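Local atomic coordinates of putative N-acetylmuramoyl-L-alanine amidase,autolysin cwp6 (Peptoclostridium difficile, PDB entry 5J72), a protein that probably hydrolyses the N-acetylmuramoyl-L-alanine amide bond of peptidoglycan as a zinc-binding autolysin held at the cell wall by CWB2 domains. Residues Lys133-Ala138 against Val145-Gln150. Sequence-based numbering, arbitrary orientation.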
ATOM      1  N   LYS A 133       9.765   7.612  -9.881  1.00 23.36           N
ATOM      2  CA  LYS A 133       9.771   7.107 -11.260  1.00 24.83           C
ATOM      3  C   LYS A 133       8.298   6.955 -11.653  1.00 24.58           C
ATOM      4  O   LYS A 133       7.585   6.168 -11.036  1.00 23.50           O
ATOM      5  CB  LYS A 133      10.541   5.772 -11.290  1.00 27.82           C
ATOM      6  CG  LYS A 133      10.373   5.080 -12.655  1.00 29.04           C
ATOM      7  CD  LYS A 133      11.337   5.665 -13.668  1.00 31.02           C
ATOM      8  CE  LYS A 133      11.152   5.005 -15.037  1.00 34.94           C
ATOM      9  NZ  LYS A 133      11.898   5.757 -16.065  1.00 40.51           N
ATOM     10  N   LYS A 134       7.812   7.676 -12.642  1.00 22.81           N
ATOM     11  CA  LYS A 134       6.403   7.574 -13.002  1.00 23.20           C
ATOM     12  C   LYS A 134       6.180   6.534 -14.133  1.00 25.92           C
ATOM     13  O   LYS A 134       6.848   6.600 -15.151  1.00 24.06           O
ATOM     14  CB  LYS A 134       5.890   8.945 -13.452  1.00 26.45           C
ATOM     15  CG  LYS A 134       4.412   8.917 -13.745  1.00 28.26           C
ATOM     16  CD  LYS A 134       3.871  10.301 -13.959  1.00 32.74           C
ATOM     17  CE  LYS A 134       2.370  10.226 -14.074  1.00 32.46           C
ATOM     18  NZ  LYS A 134       1.838  11.440 -14.726  1.00 42.34           N
ATOM     19  N   LEU A 135       5.270   5.582 -13.933  1.00 24.83           N
ATOM     20  CA  LEU A 135       4.972   4.514 -14.924  1.00 21.17           C
ATOM     21  C   LEU A 135       3.536   4.692 -15.265  1.00 21.72           C
ATOM     22  O   LEU A 135       2.645   4.233 -14.530  1.00 21.92           O
ATOM     23  CB  LEU A 135       5.225   3.096 -14.281  1.00 19.91           C
ATOM     24  CG  LEU A 135       6.656   2.931 -13.763  1.00 18.99           C
ATOM     25  CD1 LEU A 135       6.841   1.487 -13.041  1.00 16.94           C
ATOM     26  CD2 LEU A 135       7.705   3.068 -14.975  1.00 19.07           C
ATOM     27  N   ALA A 136       3.261   5.360 -16.378  1.00 21.48           N
ATOM     28  CA  ALA A 136       1.869   5.633 -16.664  1.00 23.35           C
ATOM     29  C   ALA A 136       1.639   6.011 -18.092  1.00 22.94           C
ATOM     30  O   ALA A 136       2.558   6.552 -18.715  1.00 25.38           O
ATOM     31  CB  ALA A 136       1.442   6.836 -15.811  1.00 26.74           C
ATOM     32  N   GLY A 137       0.427   5.768 -18.592  1.00 23.15           N
ATOM     33  CA  GLY A 137       0.035   6.209 -19.929  1.00 26.90           C
ATOM     34  C   GLY A 137      -1.379   6.802 -19.869  1.00 31.69           C
ATOM     35  O   GLY A 137      -1.905   7.023 -18.769  1.00 32.10           O
ATOM     36  N   ALA A 138      -2.011   7.043 -21.026  1.00 34.40           N
ATOM     37  CA  ALA A 138      -3.351   7.642 -21.132  1.00 38.02           C
ATOM     38  C   ALA A 138      -4.427   6.822 -20.469  1.00 39.63           C
ATOM     39  O   ALA A 138      -5.313   7.385 -19.846  1.00 39.79           O
ATOM     40  CB  ALA A 138      -3.706   7.834 -22.600  1.00 36.90           C
ATOM     41  N   VAL A 145       1.588  -1.201 -20.033  1.00 19.79           N
ATOM     42  CA  VAL A 145       2.757  -1.291 -20.929  1.00 18.89           C
ATOM     43  C   VAL A 145       3.957  -0.601 -20.309  1.00 20.13           C
ATOM     44  O   VAL A 145       5.090  -1.106 -20.419  1.00 18.47           O
ATOM     45  CB  VAL A 145       2.389  -0.678 -22.312  1.00 19.93           C
ATOM     46  CG1 VAL A 145       3.666  -0.519 -23.203  1.00 21.59           C
ATOM     47  CG2 VAL A 145       1.378  -1.617 -23.032  1.00 19.27           C
ATOM     48  N   GLU A 146       3.772   0.576 -19.639  1.00 19.50           N
ATOM     49  CA  GLU A 146       4.957   1.210 -19.079  1.00 18.17           C
ATOM     50  C   GLU A 146       5.540   0.375 -17.954  1.00 16.75           C
ATOM     51  O   GLU A 146       6.741   0.413 -17.731  1.00 17.29           O
ATOM     52  CB  GLU A 146       4.651   2.619 -18.567  1.00 21.38           C
ATOM     53  CG  GLU A 146       4.243   3.552 -19.719  1.00 24.94           C
ATOM     54  CD  GLU A 146       5.380   3.642 -20.785  1.00 33.21           C
ATOM     55  OE1 GLU A 146       5.124   3.361 -21.977  1.00 39.20           O
ATOM     56  OE2 GLU A 146       6.514   3.951 -20.409  1.00 35.07           O
ATOM     57  N   ILE A 147       4.684  -0.370 -17.234  1.00 15.82           N
ATOM     58  CA  ILE A 147       5.160  -1.223 -16.137  1.00 15.54           C
ATOM     59  C   ILE A 147       5.988  -2.394 -16.732  1.00 15.61           C
ATOM     60  O   ILE A 147       7.037  -2.772 -16.212  1.00 17.34           O
ATOM     61  CB  ILE A 147       3.929  -1.716 -15.350  1.00 16.54           C
ATOM     62  CG1 ILE A 147       3.331  -0.542 -14.486  1.00 17.50           C
ATOM     63  CG2 ILE A 147       4.370  -2.850 -14.368  1.00 16.81           C
ATOM     64  CD1 ILE A 147       1.898  -0.909 -13.946  1.00 16.68           C
ATOM     65  N   SER A 148       5.463  -2.964 -17.777  1.00 17.41           N
ATOM     66  CA  SER A 148       6.085  -4.071 -18.513  1.00 12.76           C
ATOM     67  C   SER A 148       7.506  -3.644 -19.014  1.00 15.26           C
ATOM     68  O   SER A 148       8.499  -4.353 -18.819  1.00 16.57           O
ATOM     69  CB  SER A 148       5.145  -4.426 -19.705  1.00 15.85           C
ATOM     70  OG  SER A 148       5.798  -5.454 -20.444  1.00 18.72           O
ATOM     71  N   LYS A 149       7.613  -2.449 -19.595  1.00 15.87           N
ATOM     72  CA  LYS A 149       8.929  -1.936 -20.085  1.00 19.30           C
ATOM     73  C   LYS A 149       9.864  -1.705 -18.983  1.00 20.16           C
ATOM     74  O   LYS A 149      11.074  -1.846 -19.144  1.00 20.10           O
ATOM     75  CB  LYS A 149       8.717  -0.625 -20.837  1.00 19.89           C
ATOM     76  CG  LYS A 149       8.116  -0.906 -22.179  1.00 21.81           C
ATOM     77  CD  LYS A 149       7.763   0.403 -22.916  1.00 35.64           C
ATOM     78  CE  LYS A 149       7.221   0.002 -24.280  1.00 50.67           C
ATOM     79  NZ  LYS A 149       6.763   1.168 -25.120  1.00 60.63           N
ATOM     80  N   GLN A 150       9.351  -1.337 -17.812  1.00 18.05           N
ATOM     81  CA  GLN A 150      10.246  -1.136 -16.675  1.00 17.22           C
ATOM     82  C   GLN A 150      10.836  -2.401 -16.139  1.00 20.87           C
ATOM     83  O   GLN A 150      12.053  -2.450 -15.883  1.00 19.58           O
ATOM     84  CB  GLN A 150       9.467  -0.428 -15.515  1.00 18.77           C
ATOM     85  CG  GLN A 150      10.358  -0.028 -14.335  1.00 19.38           C
ATOM     86  CD  GLN A 150      11.381   1.042 -14.739  1.00 20.74           C
ATOM     87  OE1 GLN A 150      11.177   1.794 -15.713  1.00 21.23           O
ATOM     88  NE2 GLN A 150      12.460   1.151 -13.939  1.00 19.63           N
TER
HETATM   89  O   HOH W   1      12.573   3.639 -17.704  1.00 56.81           O
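Leu135, at the end of strand 128-135, comes nearest Glu146 of helix 140-151, their CA atoms 5.3 Å apart, and the axes of strand 133-135 and helix 145-150 run at 128° to each other, 8.6 Å apart at closest approach. Leu135 fills the middle of the interface. Its CG, set anti to the carbonyl carbon (chi1 -57°), carries both methyls against CB and CG of Gln150, CD1 lying 4.0 Å from Gln150 CG, and the two side chains cross nearly at a right angle. Its CB meets Ile147 CG1 at 4.1 Å, and Leu383 of helix 375-387 touches both residues. The CB and CG of Glu146 pack on the backbone of Ala136, just past the strand, with CG 3.6 Å from Ala136 O. On the other flank, Lys133 bends at chi2 (82°) and brings CE to 3.3 Å from Gln150 OE1. Its ammonium does not bond the amide directly: one water accepts from Lys133 NZ at 2.8 Å and donates to Gln150 OE1 at 3.1 Å. The backbone of Lys133 and Leu135 pairs in parallel with strand 411-418, so the contact lays helix 140-151 against a strand that joins parts of the CWB2 region far apart in sequence. No direct hydrogen bond spans the two segments; apolar packing around Leu135 joins them, while the water bridge links the Lys133 ammonium to the Gln150 carbonyl oxygen where both residues are partly exposed.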